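Long-range contact in Exo-alpha-sialidase (PDB 2V72), which binds galactose as a family 32 carbohydrate-binding module of a large sialidase toxin from Clostridium perfringens: residues Glu8-Met16 with Ser135-Glu143. Residues are numbered along the deposited sequence; the frame is centred on the assembly and turned at random.
Sequences ETAIPQSEM and SIAELNVYE. With CA (calcium ion), chain B.
Asn140 OD1 lies over one face of the Gln13 amide, 3.6 Å from Gln13 CD, the two amide planes only 19° apart; the carboxylate of Glu138 meets the Gln13 edge with its plane turned by 73°. There NE2 donates twice within its own amide plane. It reaches Glu138 OE1 at 2.8 Å, on the syn side but tilted out of the carboxylate plane, and Leu139 O at 2.6 Å, standing above the plane of the Leu139 carbonyl. In this F5/8 type C beta-sandwich, the contact lays the N-terminal segment along the last strand, 135-142, beside the calcium site. Glu138, bent at chi2 (-59°), turns OE2 to the calcium ion at 2.4 Å; Ala137 O, Ser31, Asp34, Asn36 and Thr39 complete the site. Through Glu138 OE1, Gln13 is its second-shell residue. At the other end, Ala10 CB approaches Tyr142 CE2 obliquely, at 3.6 Å, while Glu8 OE2 lies against Tyr142 CB and is hydrogen-bonded to Ser67 OG. A single backbone bridge pairs Ala10 with Tyr142, flanked by backbone hydrogen bonds from Glu143 N to Thr9 O and from Ile11 N to Val141 O. Inward, Ile11 CD1 and Met16 CE cover Val141's methyls, against Leu59 and Val65. One water accepts from Val141 N at 2.8 Å and also meets Ile11 O and Asn140 OD1.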
loop_
_atom_site.group_PDB
_atom_site.type_symbol
_atom_site.label_atom_id
_atom_site.label_comp_id
_atom_site.label_asym_id
_atom_site.label_seq_id
_atom_site.Cartn_x
_atom_site.Cartn_y
_atom_site.Cartn_z
ATOM N N GLU A 8 7.985 -14.575 12.215
ATOM C CA GLU A 8 7.619 -13.825 11.016
ATOM C C GLU A 8 8.773 -12.871 10.739
ATOM O O GLU A 8 9.468 -12.449 11.670
ATOM C CB GLU A 8 6.300 -13.073 11.218
ATOM C CG GLU A 8 5.524 -12.783 9.937
ATOM C CD GLU A 8 4.180 -12.097 10.188
ATOM O OE1 GLU A 8 3.946 -11.614 11.324
ATOM O OE2 GLU A 8 3.352 -12.038 9.246
ATOM N N THR A 9 8.988 -12.554 9.464
ATOM C CA THR A 9 10.163 -11.792 9.035
ATOM C C THR A 9 9.760 -10.628 8.131
ATOM O O THR A 9 8.922 -10.779 7.243
ATOM C CB THR A 9 11.181 -12.704 8.292
ATOM O OG1 THR A 9 11.398 -13.908 9.047
ATOM C CG2 THR A 9 12.514 -12.001 8.098
ATOM N N ALA A 10 10.369 -9.472 8.362
ATOM C CA ALA A 10 10.091 -8.276 7.575
ATOM C C ALA A 10 10.991 -8.210 6.347
ATOM O O ALA A 10 12.217 -8.286 6.462
ATOM C CB ALA A 10 10.267 -7.028 8.433
ATOM N N ILE A 11 10.382 -8.081 5.169
ATOM C CA ILE A 11 11.146 -7.859 3.943
ATOM C C ILE A 11 11.749 -6.450 3.998
ATOM O O ILE A 11 11.026 -5.474 4.221
ATOM C CB ILE A 11 10.284 -8.042 2.660
ATOM C CG1 ILE A 11 9.716 -9.467 2.585
ATOM C CG2 ILE A 11 11.110 -7.718 1.401
ATOM C CD1 ILE A 11 8.523 -9.623 1.647
ATOM N N PRO A 12 13.079 -6.344 3.821
ATOM C CA PRO A 12 13.700 -5.028 3.804
ATOM C C PRO A 12 13.073 -4.159 2.715
ATOM O O PRO A 12 12.936 -4.599 1.566
ATOM C CB PRO A 12 15.165 -5.330 3.479
ATOM C CG PRO A 12 15.363 -6.749 3.888
ATOM C CD PRO A 12 14.064 -7.421 3.623
ATOM N N GLN A 13 12.665 -2.953 3.106
ATOM C CA GLN A 13 12.056 -1.980 2.211
ATOM C C GLN A 13 13.060 -1.464 1.183
ATOM O O GLN A 13 12.671 -1.016 0.103
ATOM C CB GLN A 13 11.472 -0.810 3.012
ATOM C CG GLN A 13 10.196 -1.141 3.785
ATOM C CD GLN A 13 9.624 0.061 4.521
ATOM O OE1 GLN A 13 10.349 0.802 5.172
ATOM N NE2 GLN A 13 8.314 0.252 4.424
ATOM N N SER A 14 14.346 -1.533 1.525
ATOM C CA SER A 14 15.419 -1.140 0.608
ATOM C C SER A 14 15.487 -2.077 -0.600
ATOM O O SER A 14 16.022 -1.707 -1.643
ATOM C CB SER A 14 16.769 -1.099 1.326
ATOM O OG SER A 14 17.269 -2.404 1.540
ATOM N N GLU A 15 14.945 -3.284 -0.448
ATOM C CA GLU A 15 14.842 -4.249 -1.542
ATOM C C GLU A 15 13.573 -4.035 -2.365
ATOM O O GLU A 15 13.332 -4.710 -3.375
ATOM C CB GLU A 15 14.893 -5.674 -0.998
ATOM C CG GLU A 15 16.304 -6.209 -0.863
ATOM C CD GLU A 15 16.400 -7.374 0.090
ATOM O OE1 GLU A 15 15.480 -8.217 0.088
ATOM O OE2 GLU A 15 17.398 -7.442 0.847
ATOM N N MET A 16 12.763 -3.084 -1.927
ATOM C CA MET A 16 11.535 -2.753 -2.623
ATOM C C MET A 16 11.738 -1.525 -3.490
ATOM O O MET A 16 12.670 -0.750 -3.279
ATOM C CB MET A 16 10.394 -2.505 -1.628
ATOM C CG MET A 16 10.190 -3.624 -0.609
ATOM S SD MET A 16 8.905 -3.165 0.553
ATOM C CE MET A 16 8.856 -4.630 1.591
ATOM N N SER A 135 -3.736 7.949 0.703
ATOM C CA SER A 135 -2.419 8.129 1.301
ATOM C C SER A 135 -1.988 6.896 2.099
ATOM O O SER A 135 -2.824 6.194 2.681
ATOM C CB SER A 135 -2.360 9.391 2.173
ATOM O OG SER A 135 -3.345 9.403 3.196
ATOM N N ILE A 136 -0.683 6.627 2.073
ATOM C CA ILE A 136 -0.046 5.576 2.853
ATOM C C ILE A 136 1.316 6.127 3.262
ATOM O O ILE A 136 2.130 6.485 2.407
ATOM C CB ILE A 136 0.145 4.248 2.044
ATOM C CG1 ILE A 136 -1.198 3.556 1.772
ATOM C CG2 ILE A 136 1.078 3.283 2.787
ATOM C CD1 ILE A 136 -1.121 2.390 0.784
ATOM N N ALA A 137 1.557 6.211 4.566
ATOM C CA ALA A 137 2.829 6.724 5.071
ATOM C C ALA A 137 3.902 5.639 5.094
ATOM O O ALA A 137 5.070 5.920 4.818
ATOM C CB ALA A 137 2.651 7.373 6.458
ATOM N N GLU A 138 3.504 4.408 5.414
ATOM C CA GLU A 138 4.415 3.257 5.401
ATOM C C GLU A 138 3.723 1.958 4.980
ATOM O O GLU A 138 2.570 1.710 5.335
ATOM C CB GLU A 138 5.087 3.052 6.763
ATOM C CG GLU A 138 6.300 3.917 7.028
ATOM C CD GLU A 138 7.397 3.711 6.017
ATOM O OE1 GLU A 138 7.948 2.590 5.931
ATOM O OE2 GLU A 138 7.716 4.684 5.308
ATOM N N LEU A 139 4.446 1.144 4.216
ATOM C CA LEU A 139 3.970 -0.159 3.798
ATOM C C LEU A 139 5.054 -1.196 4.044
ATOM O O LEU A 139 6.184 -1.058 3.565
ATOM C CB LEU A 139 3.552 -0.153 2.323
ATOM C CG LEU A 139 2.831 -1.440 1.916
ATOM C CD1 LEU A 139 1.613 -1.149 1.065
ATOM C CD2 LEU A 139 3.768 -2.442 1.241
ATOM N N ASN A 140 4.698 -2.226 4.806
ATOM C CA ASN A 140 5.624 -3.291 5.135
ATOM C C ASN A 140 5.052 -4.641 4.733
ATOM O O ASN A 140 3.830 -4.836 4.735
ATOM C CB ASN A 140 5.955 -3.259 6.627
ATOM C CG ASN A 140 6.876 -2.129 6.983
ATOM O OD1 ASN A 140 8.090 -2.228 6.799
ATOM N ND2 ASN A 140 6.308 -1.033 7.484
ATOM N N VAL A 141 5.937 -5.559 4.359
ATOM C CA VAL A 141 5.506 -6.872 3.879
ATOM C C VAL A 141 6.257 -7.933 4.655
ATOM O O VAL A 141 7.477 -7.861 4.810
ATOM C CB VAL A 141 5.710 -7.057 2.350
ATOM C CG1 VAL A 141 4.987 -8.308 1.862
ATOM C CG2 VAL A 141 5.189 -5.844 1.577
ATOM N N TYR A 142 5.518 -8.904 5.165
ATOM C CA TYR A 142 6.106 -9.874 6.064
ATOM C C TYR A 142 6.057 -11.262 5.469
ATOM O O TYR A 142 5.096 -11.609 4.779
ATOM C CB TYR A 142 5.415 -9.808 7.427
ATOM C CG TYR A 142 5.582 -8.460 8.080
ATOM C CD1 TYR A 142 4.697 -7.413 7.804
ATOM C CD2 TYR A 142 6.644 -8.216 8.947
ATOM C CE1 TYR A 142 4.857 -6.171 8.391
ATOM C CE2 TYR A 142 6.811 -6.973 9.541
ATOM C CZ TYR A 142 5.919 -5.957 9.254
ATOM O OH TYR A 142 6.082 -4.726 9.834
ATOM N N GLU A 143 7.123 -12.023 5.702
ATOM C CA GLU A 143 7.177 -13.448 5.361
ATOM C C GLU A 143 7.176 -14.261 6.657
ATOM O O GLU A 143 7.281 -15.486 6.631
ATOM C CB GLU A 143 8.432 -13.795 4.539
ATOM C CG GLU A 143 8.666 -12.947 3.295
ATOM C CD GLU A 143 9.627 -13.609 2.315
ATOM O OE1 GLU A 143 9.200 -14.550 1.603
ATOM O OE2 GLU A 143 10.808 -13.193 2.251
HETATM CA CA CA B . 7.146 6.952 4.727
HETATM O O HOH W 1 8.568 -4.666 4.874
#